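Local coordinates for sugar isomerase (Sinorhizobium meliloti, PDB 3QC0), which binds a zinc ion in a xylose isomerase-like TIM barrel and probably catalyses the isomerisation of a sugar, at residues A[62-67]-A[98-103]; A[10-15]-A[36-41]; A[69-74]-A[115-120]. One frame throughout, in Å; residues are numbered along the deposited sequence.

Contact 1: residues A[62-67]-A[98-103]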
ATOM      1  N   THR A  62       6.355  25.178  -4.711  1.00 20.79           N
ATOM      2  CA  THR A  62       6.361  24.320  -3.512  1.00 20.23           C
ATOM      3  C   THR A  62       7.215  23.066  -3.740  1.00 19.82           C
ATOM      4  O   THR A  62       7.610  22.392  -2.777  1.00 20.10           O
ATOM      5  CB  THR A  62       4.916  23.949  -3.078  1.00 20.07           C
ATOM      6  OG1 THR A  62       4.170  23.511  -4.218  1.00 19.83           O
ATOM      7  CG2 THR A  62       4.239  25.164  -2.414  1.00 22.70           C
ATOM      8  N   GLY A  63       7.466  22.747  -5.007  1.00 18.93           N
ATOM      9  CA  GLY A  63       8.341  21.664  -5.394  1.00 18.17           C
ATOM     10  C   GLY A  63       8.622  21.701  -6.883  1.00 18.63           C
ATOM     11  O   GLY A  63       7.909  22.399  -7.630  1.00 19.19           O
ATOM     12  N   LEU A  64       9.645  20.960  -7.299  1.00 16.67           N
ATOM     13  CA  LEU A  64       9.815  20.560  -8.700  1.00 17.08           C
ATOM     14  C   LEU A  64       9.699  19.031  -8.718  1.00 15.51           C
ATOM     15  O   LEU A  64      10.372  18.336  -7.940  1.00 15.39           O
ATOM     16  CB  LEU A  64      11.173  20.984  -9.253  1.00 16.61           C
ATOM     17  CG  LEU A  64      11.501  20.559 -10.681  1.00 16.71           C
ATOM     18  CD1 LEU A  64      10.521  21.183 -11.722  1.00 16.50           C
ATOM     19  CD2 LEU A  64      12.968  20.898 -11.035  1.00 16.51           C
ATOM     20  N   CYS A  65       8.848  18.523  -9.605  1.00 16.48           N
ATOM     21  CA  CYS A  65       8.658  17.086  -9.758  1.00 15.87           C
ATOM     22  C   CYS A  65       9.325  16.575 -11.028  1.00 15.93           C
ATOM     23  O   CYS A  65       8.950  17.020 -12.135  1.00 17.61           O
ATOM     24  CB  CYS A  65       7.186  16.743  -9.830  1.00 16.42           C
ATOM     25  SG  CYS A  65       6.296  16.975  -8.308  1.00 22.86           S
ATOM     26  N   ARG A  66      10.281  15.649 -10.969  1.00 15.15           N
ATOM     27  CA  ARG A  66      10.861  15.059  -9.766  1.00 14.66           C
ATOM     28  C   ARG A  66      12.223  14.507 -10.110  1.00 14.36           C
ATOM     29  O   ARG A  66      12.527  14.190 -11.264  1.00 15.33           O
ATOM     30  CB  ARG A  66       9.965  13.912  -9.196  1.00 15.23           C
ATOM     31  CG  ARG A  66       9.802  12.661 -10.062  1.00 16.48           C
ATOM     32  CD  ARG A  66       8.905  12.829 -11.206  1.00 17.50           C
ATOM     33  NE  ARG A  66       8.368  11.566 -11.739  1.00 17.00           N
ATOM     34  CZ  ARG A  66       8.551  11.041 -12.929  1.00 22.92           C
ATOM     35  NH1 ARG A  66       9.254  11.641 -13.908  1.00 25.92           N
ATOM     36  NH2 ARG A  66       7.931   9.876 -13.171  1.00 24.57           N
ATOM     37  N   GLY A  67      13.039  14.329  -9.075  1.00 13.16           N
ATOM     38  CA  GLY A  67      14.227  13.505  -9.154  1.00 12.42           C
ATOM     39  C   GLY A  67      13.918  12.126  -8.576  1.00 11.86           C
ATOM     40  O   GLY A  67      12.746  11.751  -8.424  1.00 13.03           O
ATOM     41  N   ASP A  98      11.188  25.438  -3.680  1.00 19.29           N
ATOM     42  CA  ASP A  98      11.362  25.215  -2.256  1.00 18.93           C
ATOM     43  C   ASP A  98      11.975  23.835  -1.951  1.00 18.24           C
ATOM     44  O   ASP A  98      12.580  23.639  -0.899  1.00 18.76           O
ATOM     45  CB  ASP A  98      10.022  25.329  -1.536  1.00 19.89           C
ATOM     46  CG  ASP A  98       9.510  26.764  -1.467  1.00 21.30           C
ATOM     47  OD1 ASP A  98      10.260  27.693  -1.841  1.00 23.56           O
ATOM     48  OD2 ASP A  98       8.363  26.962  -1.011  1.00 25.63           O
ATOM     49  N   CYS A  99      11.771  22.879  -2.855  1.00 17.75           N
ATOM     50  CA  CYS A  99      12.447  21.602  -2.764  1.00 16.72           C
ATOM     51  C   CYS A  99      12.410  20.920  -4.114  1.00 15.96           C
ATOM     52  O   CYS A  99      11.607  21.304  -5.007  1.00 16.18           O
ATOM     53  CB  CYS A  99      11.801  20.652  -1.699  1.00 16.46           C
ATOM     54  SG  CYS A  99      10.122  20.132  -2.079  1.00 18.12           S
ATOM     55  N   LEU A 100      13.274  19.904  -4.252  1.00 15.41           N
ATOM     56  CA  LEU A 100      13.189  18.931  -5.343  1.00 13.84           C
ATOM     57  C   LEU A 100      12.583  17.667  -4.754  1.00 14.60           C
ATOM     58  O   LEU A 100      13.152  17.101  -3.821  1.00 14.65           O
ATOM     59  CB  LEU A 100      14.580  18.618  -5.874  1.00 14.44           C
ATOM     60  CG  LEU A 100      14.633  17.544  -6.964  1.00 12.38           C
ATOM     61  CD1 LEU A 100      13.858  17.919  -8.211  1.00 12.85           C
ATOM     62  CD2 LEU A 100      16.074  17.112  -7.302  1.00 13.21           C
ATOM     63  N   VAL A 101      11.441  17.269  -5.289  1.00 14.75           N
ATOM     64  CA  VAL A 101      10.780  16.054  -4.839  1.00 14.14           C
ATOM     65  C   VAL A 101      11.512  14.832  -5.403  1.00 13.65           C
ATOM     66  O   VAL A 101      11.869  14.818  -6.568  1.00 13.68           O
ATOM     67  CB  VAL A 101       9.298  16.068  -5.265  1.00 15.28           C
ATOM     68  CG1 VAL A 101       8.621  14.744  -4.920  1.00 18.64           C
ATOM     69  CG2 VAL A 101       8.555  17.243  -4.584  1.00 17.61           C
ATOM     70  N   LEU A 102      11.739  13.814  -4.565  1.00 12.56           N
ATOM     71  CA  LEU A 102      12.431  12.618  -4.977  1.00 11.93           C
ATOM     72  C   LEU A 102      11.481  11.418  -4.896  1.00 11.88           C
ATOM     73  O   LEU A 102      10.979  11.080  -3.808  1.00 13.17           O
ATOM     74  CB  LEU A 102      13.679  12.309  -4.135  1.00 12.44           C
ATOM     75  CG  LEU A 102      14.750  13.418  -4.059  1.00 11.42           C
ATOM     76  CD1 LEU A 102      15.882  12.908  -3.131  1.00 15.04           C
ATOM     77  CD2 LEU A 102      15.269  13.789  -5.444  1.00 13.43           C
ATOM     78  N   VAL A 103      11.251  10.808  -6.044  1.00 11.77           N
ATOM     79  CA  VAL A 103      10.489   9.566  -6.190  1.00 12.43           C
ATOM     80  C   VAL A 103      11.516   8.469  -6.381  1.00 12.47           C
ATOM     81  O   VAL A 103      12.236   8.462  -7.368  1.00 12.62           O
ATOM     82  CB  VAL A 103       9.526   9.672  -7.375  1.00 12.71           C
ATOM     83  CG1 VAL A 103       8.829   8.328  -7.622  1.00 14.10           C
ATOM     84  CG2 VAL A 103       8.460  10.734  -7.130  1.00 14.60           C
TER

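Contact 2: residues A[10-15]-A[36-41]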
ATOM      1  N   ASN A  10      -0.031  21.648  -7.969  1.00 20.19           N
ATOM      2  CA  ASN A  10       0.894  20.812  -8.702  1.00 18.97           C
ATOM      3  C   ASN A  10       0.306  20.709 -10.104  1.00 20.19           C
ATOM      4  O   ASN A  10      -0.865  20.367 -10.265  1.00 20.41           O
ATOM      5  CB  ASN A  10       1.048  19.451  -8.016  1.00 17.97           C
ATOM      6  CG  ASN A  10       2.005  18.568  -8.702  1.00 16.33           C
ATOM      7  OD1 ASN A  10       1.807  18.208  -9.884  1.00 19.92           O
ATOM      8  ND2 ASN A  10       3.003  18.069  -7.935  1.00 18.13           N
ATOM      9  N   LEU A  11       1.094  21.042 -11.124  1.00 20.92           N
ATOM     10  CA  LEU A  11       0.548  21.185 -12.462  1.00 21.72           C
ATOM     11  C   LEU A  11       0.150  19.872 -13.098  1.00 21.51           C
ATOM     12  O   LEU A  11      -0.493  19.844 -14.122  1.00 22.69           O
ATOM     13  CB  LEU A  11       1.548  21.933 -13.343  1.00 21.74           C
ATOM     14  CG  LEU A  11       1.907  23.339 -12.845  1.00 22.47           C
ATOM     15  CD1 LEU A  11       2.721  24.129 -13.926  1.00 22.47           C
ATOM     16  CD2 LEU A  11       0.701  24.153 -12.387  1.00 22.64           C
ATOM     17  N   ALA A  12       0.443  18.741 -12.444  1.00 20.09           N
ATOM     18  CA  ALA A  12      -0.147  17.488 -12.907  1.00 20.20           C
ATOM     19  C   ALA A  12      -1.668  17.561 -12.871  1.00 19.95           C
ATOM     20  O   ALA A  12      -2.348  16.907 -13.653  1.00 21.38           O
ATOM     21  CB  ALA A  12       0.322  16.314 -12.049  1.00 19.80           C
ATOM     22  N   THR A  13      -2.197  18.349 -11.958  1.00 19.39           N
ATOM     23  CA  THR A  13      -3.644  18.464 -11.765  1.00 20.44           C
ATOM     24  C   THR A  13      -4.386  18.898 -13.026  1.00 22.66           C
ATOM     25  O   THR A  13      -5.524  18.468 -13.258  1.00 23.16           O
ATOM     26  CB  THR A  13      -3.935  19.409 -10.591  1.00 20.43           C
ATOM     27  OG1 THR A  13      -3.365  18.821  -9.420  1.00 19.97           O
ATOM     28  CG2 THR A  13      -5.441  19.619 -10.323  1.00 21.12           C
ATOM     29  N   ILE A  14      -3.710  19.698 -13.854  1.00 23.57           N
ATOM     30  CA  ILE A  14      -4.314  20.167 -15.126  1.00 24.40           C
ATOM     31  C   ILE A  14      -3.368  19.877 -16.290  1.00 25.64           C
ATOM     32  O   ILE A  14      -3.248  20.665 -17.269  1.00 26.13           O
ATOM     33  CB  ILE A  14      -4.742  21.687 -15.045  1.00 24.84           C
ATOM     34  CG1 ILE A  14      -3.611  22.564 -14.522  1.00 25.38           C
ATOM     35  CG2 ILE A  14      -6.030  21.844 -14.180  1.00 24.15           C
ATOM     36  CD1 ILE A  14      -3.899  24.105 -14.639  1.00 25.80           C
ATOM     37  N   ARG A  15      -2.702  18.729 -16.227  1.00 26.39           N
ATOM     38  CA  ARG A  15      -1.649  18.409 -17.172  1.00 27.68           C
ATOM     39  C   ARG A  15      -2.164  18.100 -18.573  1.00 29.11           C
ATOM     40  O   ARG A  15      -1.417  18.278 -19.529  1.00 28.46           O
ATOM     41  CB  ARG A  15      -0.791  17.225 -16.681  1.00 28.50           C
ATOM     42  CG  ARG A  15      -1.577  15.937 -16.527  1.00 29.35           C
ATOM     43  CD  ARG A  15      -1.294  14.914 -17.573  1.00 34.49           C
ATOM     44  NE  ARG A  15       0.100  14.510 -17.579  1.00 37.61           N
ATOM     45  CZ  ARG A  15       0.628  13.695 -18.494  1.00 43.37           C
ATOM     46  NH1 ARG A  15      -0.131  13.183 -19.466  1.00 45.46           N
ATOM     47  NH2 ARG A  15       1.924  13.381 -18.442  1.00 44.00           N
ATOM     48  N   ALA A  36       3.640  23.708  -8.461  1.00 20.60           N
ATOM     49  CA  ALA A  36       4.684  22.691  -8.527  1.00 19.20           C
ATOM     50  C   ALA A  36       4.650  22.092  -9.919  1.00 19.87           C
ATOM     51  O   ALA A  36       3.794  21.259 -10.228  1.00 18.50           O
ATOM     52  CB  ALA A  36       4.483  21.621  -7.435  1.00 19.17           C
ATOM     53  N   PRO A  37       5.546  22.562 -10.807  1.00 17.83           N
ATOM     54  CA  PRO A  37       5.609  22.002 -12.129  1.00 18.89           C
ATOM     55  C   PRO A  37       6.446  20.732 -12.191  1.00 18.47           C
ATOM     56  O   PRO A  37       7.194  20.418 -11.255  1.00 18.04           O
ATOM     57  CB  PRO A  37       6.298  23.094 -12.927  1.00 18.89           C
ATOM     58  CG  PRO A  37       7.314  23.634 -11.949  1.00 18.48           C
ATOM     59  CD  PRO A  37       6.605  23.565 -10.585  1.00 18.88           C
ATOM     60  N   TRP A  38       6.305  20.039 -13.314  1.00 18.96           N
ATOM     61  CA  TRP A  38       7.082  18.872 -13.606  1.00 18.37           C
ATOM     62  C   TRP A  38       8.172  19.172 -14.617  1.00 18.56           C
ATOM     63  O   TRP A  38       8.052  20.100 -15.455  1.00 18.94           O
ATOM     64  CB  TRP A  38       6.172  17.754 -14.124  1.00 18.45           C
ATOM     65  CG  TRP A  38       5.272  17.198 -13.081  1.00 18.27           C
ATOM     66  CD1 TRP A  38       4.375  17.869 -12.311  1.00 18.64           C
ATOM     67  CD2 TRP A  38       5.222  15.833 -12.636  1.00 17.88           C
ATOM     68  NE1 TRP A  38       3.762  17.011 -11.433  1.00 19.75           N
ATOM     69  CE2 TRP A  38       4.268  15.762 -11.624  1.00 17.31           C
ATOM     70  CE3 TRP A  38       5.874  14.669 -13.033  1.00 18.55           C
ATOM     71  CZ2 TRP A  38       3.932  14.565 -10.999  1.00 18.50           C
ATOM     72  CZ3 TRP A  38       5.544  13.477 -12.386  1.00 19.95           C
ATOM     73  CH2 TRP A  38       4.613  13.452 -11.376  1.00 19.92           C
ATOM     74  N   ARG A  39       9.226  18.369 -14.596  1.00 17.97           N
ATOM     75  CA  ARG A  39      10.397  18.657 -15.417  1.00 18.90           C
ATOM     76  C   ARG A  39      10.093  18.611 -16.908  1.00 20.08           C
ATOM     77  O   ARG A  39      10.680  19.383 -17.674  1.00 21.21           O
ATOM     78  CB  ARG A  39      11.514  17.687 -15.083  1.00 18.43           C
ATOM     79  CG  ARG A  39      12.055  17.918 -13.660  1.00 17.81           C
ATOM     80  CD  ARG A  39      13.070  16.895 -13.320  1.00 19.17           C
ATOM     81  NE  ARG A  39      14.296  17.028 -14.070  1.00 17.54           N
ATOM     82  CZ  ARG A  39      15.202  16.063 -14.224  1.00 19.45           C
ATOM     83  NH1 ARG A  39      14.983  14.847 -13.720  1.00 19.64           N
ATOM     84  NH2 ARG A  39      16.296  16.264 -14.862  1.00 22.71           N
ATOM     85  N   ASP A  40       9.170  17.751 -17.310  1.00 20.83           N
ATOM     86  CA  ASP A  40       8.791  17.646 -18.736  1.00 23.01           C
ATOM     87  C   ASP A  40       8.067  18.891 -19.172  1.00 23.66           C
ATOM     88  O   ASP A  40       8.287  19.349 -20.298  1.00 25.41           O
ATOM     89  CB  ASP A  40       8.007  16.366 -19.079  1.00 23.60           C
ATOM     90  CG  ASP A  40       6.727  16.179 -18.274  1.00 26.05           C
ATOM     91  OD1 ASP A  40       6.502  16.818 -17.241  1.00 26.17           O
ATOM     92  OD2 ASP A  40       5.926  15.314 -18.702  1.00 32.04           O
ATOM     93  N   GLN A  41       7.242  19.450 -18.290  1.00 23.04           N
ATOM     94  CA  GLN A  41       6.514  20.690 -18.589  1.00 23.70           C
ATOM     95  C   GLN A  41       7.471  21.861 -18.719  1.00 23.72           C
ATOM     96  O   GLN A  41       7.302  22.741 -19.605  1.00 23.55           O
ATOM     97  CB  GLN A  41       5.498  20.995 -17.503  1.00 23.79           C
ATOM     98  CG  GLN A  41       4.409  19.908 -17.362  1.00 23.22           C
ATOM     99  CD  GLN A  41       3.489  20.156 -16.190  1.00 25.45           C
ATOM    100  OE1 GLN A  41       3.948  20.443 -15.082  1.00 23.14           O
ATOM    101  NE2 GLN A  41       2.154  20.021 -16.422  1.00 26.74           N
TER
HETATM  102  O   HOH W   1       1.131  19.818 -19.209  1.00 28.81           O

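Contact 3: residues A[69-74]-A[115-120]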
ATOM      1  N   PHE A  69      14.593   7.914  -8.823  1.00 12.54           N
ATOM      2  CA  PHE A  69      14.845   6.787  -9.712  1.00 12.43           C
ATOM      3  C   PHE A  69      16.268   6.298  -9.654  1.00 11.83           C
ATOM      4  O   PHE A  69      16.949   6.161 -10.661  1.00 12.98           O
ATOM      5  CB  PHE A  69      14.347   7.148 -11.132  1.00 13.04           C
ATOM      6  CG  PHE A  69      12.893   7.452 -11.127  1.00 16.80           C
ATOM      7  CD1 PHE A  69      11.980   6.422 -11.039  1.00 20.12           C
ATOM      8  CD2 PHE A  69      12.434   8.762 -11.123  1.00 20.22           C
ATOM      9  CE1 PHE A  69      10.590   6.684 -10.954  1.00 20.71           C
ATOM     10  CE2 PHE A  69      11.070   9.022 -11.033  1.00 21.41           C
ATOM     11  CZ  PHE A  69      10.166   7.990 -10.945  1.00 21.14           C
ATOM     12  N   PHE A  70      16.693   5.965  -8.424  1.00 10.81           N
ATOM     13  CA  PHE A  70      18.075   5.580  -8.177  1.00 12.20           C
ATOM     14  C   PHE A  70      18.490   4.140  -8.482  1.00 12.65           C
ATOM     15  O   PHE A  70      19.575   3.922  -9.004  1.00 12.77           O
ATOM     16  CB  PHE A  70      18.451   5.906  -6.721  1.00 13.20           C
ATOM     17  CG  PHE A  70      18.382   7.367  -6.399  1.00 12.47           C
ATOM     18  CD1 PHE A  70      19.377   8.216  -6.847  1.00 14.37           C
ATOM     19  CD2 PHE A  70      17.382   7.881  -5.593  1.00 13.38           C
ATOM     20  CE1 PHE A  70      19.334   9.539  -6.546  1.00 12.87           C
ATOM     21  CE2 PHE A  70      17.354   9.218  -5.274  1.00 13.01           C
ATOM     22  CZ  PHE A  70      18.343  10.046  -5.770  1.00 13.40           C
ATOM     23  N   PRO A  71      17.653   3.133  -8.146  1.00 12.35           N
ATOM     24  CA  PRO A  71      18.200   1.772  -8.335  1.00 13.82           C
ATOM     25  C   PRO A  71      18.382   1.411  -9.795  1.00 14.49           C
ATOM     26  O   PRO A  71      17.568   1.812 -10.650  1.00 15.43           O
ATOM     27  CB  PRO A  71      17.166   0.871  -7.630  1.00 14.63           C
ATOM     28  CG  PRO A  71      16.443   1.775  -6.668  1.00 13.13           C
ATOM     29  CD  PRO A  71      16.399   3.114  -7.390  1.00 11.83           C
ATOM     30  N   ALA A  72      19.456   0.690 -10.079  1.00 14.76           N
ATOM     31  CA  ALA A  72      19.747   0.187 -11.423  1.00 15.91           C
ATOM     32  C   ALA A  72      20.655  -1.003 -11.262  1.00 18.46           C
ATOM     33  O   ALA A  72      21.344  -1.136 -10.225  1.00 18.91           O
ATOM     34  CB  ALA A  72      20.381   1.294 -12.342  1.00 16.47           C
ATOM     35  N   PRO A  73      20.667  -1.892 -12.262  1.00 21.28           N
ATOM     36  CA  PRO A  73      21.414  -3.131 -12.134  1.00 23.67           C
ATOM     37  C   PRO A  73      22.922  -2.994 -12.166  1.00 24.40           C
ATOM     38  O   PRO A  73      23.613  -3.965 -11.851  1.00 27.61           O
ATOM     39  CB  PRO A  73      20.971  -3.949 -13.354  1.00 24.38           C
ATOM     40  CG  PRO A  73      19.902  -3.241 -13.991  1.00 25.09           C
ATOM     41  CD  PRO A  73      19.866  -1.834 -13.483  1.00 22.23           C
ATOM     42  N   ASP A  74      23.454  -1.845 -12.602  1.00 22.94           N
ATOM     43  CA  ASP A  74      24.889  -1.680 -12.634  1.00 22.72           C
ATOM     44  C   ASP A  74      25.306  -0.267 -12.246  1.00 20.89           C
ATOM     45  O   ASP A  74      24.461   0.630 -12.138  1.00 18.62           O
ATOM     46  CB  ASP A  74      25.468  -2.102 -13.977  1.00 24.87           C
ATOM     47  CG  ASP A  74      25.026  -1.261 -15.129  1.00 28.48           C
ATOM     48  OD1 ASP A  74      24.271  -0.284 -15.002  1.00 28.53           O
ATOM     49  OD2 ASP A  74      25.460  -1.623 -16.245  1.00 37.80           O
ATOM     50  N   ASP A 115      15.716  -4.884  -0.260  1.00 15.34           N
ATOM     51  CA  ASP A 115      16.619  -4.205   0.650  1.00 15.30           C
ATOM     52  C   ASP A 115      17.796  -3.551  -0.082  1.00 15.74           C
ATOM     53  O   ASP A 115      18.215  -2.427   0.272  1.00 15.76           O
ATOM     54  CB  ASP A 115      17.158  -5.150   1.736  1.00 17.53           C
ATOM     55  CG  ASP A 115      16.106  -5.635   2.711  1.00 20.29           C
ATOM     56  OD1 ASP A 115      14.946  -5.207   2.673  1.00 21.83           O
ATOM     57  OD2 ASP A 115      16.507  -6.491   3.574  1.00 23.75           O
ATOM     58  N   ALA A 116      18.350  -4.228  -1.082  1.00 15.13           N
ATOM     59  CA  ALA A 116      19.437  -3.668  -1.869  1.00 16.10           C
ATOM     60  C   ALA A 116      18.967  -2.462  -2.640  1.00 15.19           C
ATOM     61  O   ALA A 116      19.713  -1.457  -2.761  1.00 14.94           O
ATOM     62  CB  ALA A 116      20.031  -4.724  -2.837  1.00 16.49           C
ATOM     63  N   ALA A 117      17.771  -2.535  -3.214  1.00 14.60           N
ATOM     64  CA  ALA A 117      17.216  -1.360  -3.929  1.00 13.15           C
ATOM     65  C   ALA A 117      17.168  -0.166  -2.972  1.00 13.27           C
ATOM     66  O   ALA A 117      17.485   0.956  -3.313  1.00 12.85           O
ATOM     67  CB  ALA A 117      15.823  -1.674  -4.496  1.00 13.77           C
ATOM     68  N   ARG A 118      16.728  -0.399  -1.758  1.00 12.51           N
ATOM     69  CA  ARG A 118      16.633   0.672  -0.776  1.00 13.32           C
ATOM     70  C   ARG A 118      18.009   1.212  -0.394  1.00 13.36           C
ATOM     71  O   ARG A 118      18.157   2.429  -0.253  1.00 14.45           O
ATOM     72  CB  ARG A 118      15.837   0.177   0.432  1.00 13.56           C
ATOM     73  CG  ARG A 118      14.363   0.056   0.067  1.00 14.44           C
ATOM     74  CD  ARG A 118      13.546  -0.783   1.035  1.00 13.80           C
ATOM     75  NE  ARG A 118      12.151  -0.629   0.686  1.00 12.68           N
ATOM     76  CZ  ARG A 118      11.168  -1.466   0.974  1.00 13.67           C
ATOM     77  NH1 ARG A 118      11.391  -2.488   1.768  1.00 13.95           N
ATOM     78  NH2 ARG A 118       9.945  -1.220   0.535  1.00 13.26           N
ATOM     79  N   ARG A 119      19.005   0.325  -0.269  1.00 13.51           N
ATOM     80  CA  ARG A 119      20.379   0.803  -0.056  1.00 14.74           C
ATOM     81  C   ARG A 119      20.830   1.697  -1.219  1.00 14.41           C
ATOM     82  O   ARG A 119      21.517   2.709  -1.012  1.00 14.20           O
ATOM     83  CB  ARG A 119      21.367  -0.337   0.127  1.00 16.33           C
ATOM     84  CG  ARG A 119      21.183  -1.065   1.437  1.00 20.43           C
ATOM     85  CD  ARG A 119      22.339  -2.007   1.743  1.00 25.56           C
ATOM     86  NE  ARG A 119      22.513  -3.053   0.733  1.00 26.42           N
ATOM     87  CZ  ARG A 119      21.910  -4.246   0.760  1.00 29.17           C
ATOM     88  NH1 ARG A 119      21.056  -4.561   1.714  1.00 27.92           N
ATOM     89  NH2 ARG A 119      22.168  -5.124  -0.196  1.00 32.32           N
HETATM   90  N   MSE A 120      20.489   1.337  -2.440  1.00 14.41           N
HETATM   91  CA  MSE A 120      20.847   2.169  -3.633  1.00 14.28           C
HETATM   92  C   MSE A 120      20.190   3.513  -3.581  1.00 12.72           C
HETATM   93  O   MSE A 120      20.778   4.498  -4.000  1.00 12.30           O
HETATM   94  CB  MSE A 120      20.471   1.472  -4.919  1.00 14.09           C
HETATM   95  CG  MSE A 120      21.202   0.177  -5.204  1.00 14.86           C
HETATM   96 SE   MSE A 120      20.506  -0.745  -6.724  0.75 14.37          SE
HETATM   97  CE  MSE A 120      21.626  -2.304  -6.691  1.00 21.60           C
TER

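Contact 1: residues A[62-67]-A[98-103]
Leu100 turns CG away from its own amide nitrogen (chi1 176°), which brings CD1 to 3.5 Å from Leu64 O. Strands 60-68 and 100-103 are adjacent parallel staves of the TIM barrel, joined through helix 75-94 as a beta-alpha-beta unit. The ladder starts with Leu64 N donating to Cys99 O (3.0 Å) and Val101 N donating to Leu64 O (3.1 Å). The register then slips: Leu64 pairs with Leu100 but Gly67 with Leu102, three steps against two, so Cys65 and Arg66 together face Val101, a beta bulge that coincides with a cis peptide before Arg66. Gly67 N regains the pairing through Val101 O (2.8 Å), and the missing side chain at Gly67 lets Leu102 CD2 pack 3.9 Å from Gly67 CA. Arg66 has its CG between N and the carbonyl carbon (chi1 65°) and crosses Val103, CG to CG2 at 3.8 Å, while NE bonds to an unidentified ligand. On the face shared with Cys65, the Val101 side chain comes within about 4 Å of those of the zinc ligands Glu142 and His204. Past the bulge, Val103 N reaches Gly67 O at 3.0 Å from above the carbonyl plane, 38° out of it.

Contact 2: residues A[10-15]-A[36-41]
The indole of Trp38 presents its NE1 edge to Asn10, whose OD1 lies only 3° out of the ring plane, while the amide is turned 70° against the ring. The bond, NE1 to OD1 at 2.8 Å, falls on a lone pair of the amide oxygen and joins the loops that follow the first two strands of the TIM barrel. Asn10 CG stands opposite the backbone N (chi1 -179°), which carries the amide across to the indole. Ala12 CB sits obliquely to the same ring, close to Trp38 NE1. The amide oxygen is gripped twice, because Ala12 N also donates to Asn10 OD1 (2.9 Å), closing an Asx turn. Asn10 ND2 is held by Glu246, so both ends of the amide are used and its rotation is fixed. The Asn10 side chain is about 5 Å from the zinc ion and about 3 Å from the side chain of its ligand Glu248, which places it in the second shell. Replaced by alanine, Asn10 would lose the carbonyl that Trp38 NE1 and Ala12 N share, and the indole would probably be less firmly oriented beside the metal site. The backbones pair as well, Leu11 N donating to Ala36 O at 2.9 Å, and the Leu11 side chain lies obliquely across Pro37, CD1 against CB. Trp38 is the N-cap of helix 39-45, and three residues on Gln41 OE1 accepts from Trp38 N (3.0 Å), one half of a capping-box arrangement. That same oxygen lies 3.3 Å from Leu11 CB, so the Gln41 amide packs against the other loop while serving its own helix end. Its nitrogen continues the link through a water, which accepts from Gln41 NE2 and donates to Arg15 O, each at 3.0 Å.

Contact 3: residues A[69-74]-A[115-120]
The irregular chain 69-74 runs past helix segment 115-120 with its nearest approach at Pro71 and Met120, their CA atoms 5.4 Å apart. Met120, present as selenomethionine, has the largest share of the contact. Its CG stands anti to the carbonyl carbon (chi1 -64°) and the chain is extended beyond, which lays SE against Pro71 CB at 3.8 Å. Farther along, SE comes to 3.6 Å from Ala72 O and CE to 3.7 Å from that same Ala72 O; the hydrogen bond to this oxygen comes from Arg78 NH1. In the TIM barrel this is the loop from strand 60-68 to helix 75-94 leaning on the first turns of the next helix in the ring, 114-135. One turn before Met120, Ala117 receives the proline ring: Pro71 CG lies 3.6 Å from Ala117 O and 4.1 Å from Ala117 CB. Pro108 touches Pro71, Ala117 and Met120 alike, adding a third piece of chain to the join. Phe70 meets the helix through its root, CB to Met120 O at 3.8 Å. Its ring leads away from segment 115-120, to Ile125 and Val128 farther along the same helix.

Contact 2 closes before contact 1 opens, whereas contacts 1 and 3 interleave along the chain. Contacts 1 and 2 have centres 11 Å apart and meet through strand 60-68: Cys65 N lies 3.0 Å from Pro37 O, and Cys65 O 2.8 Å from Arg39 N, both probable hydrogen bonds. Together they follow the first four barrel strands in order, near the zinc site. Contact 3 lies farther out, centred 20 Å from contact 1 and 26 Å from contact 2. It is tied to contact 1 where Phe69 N approaches Val103 O at 2.8 Å, so the barrel wall near the metal runs directly into the peripheral packing between a loop and helix 114-135.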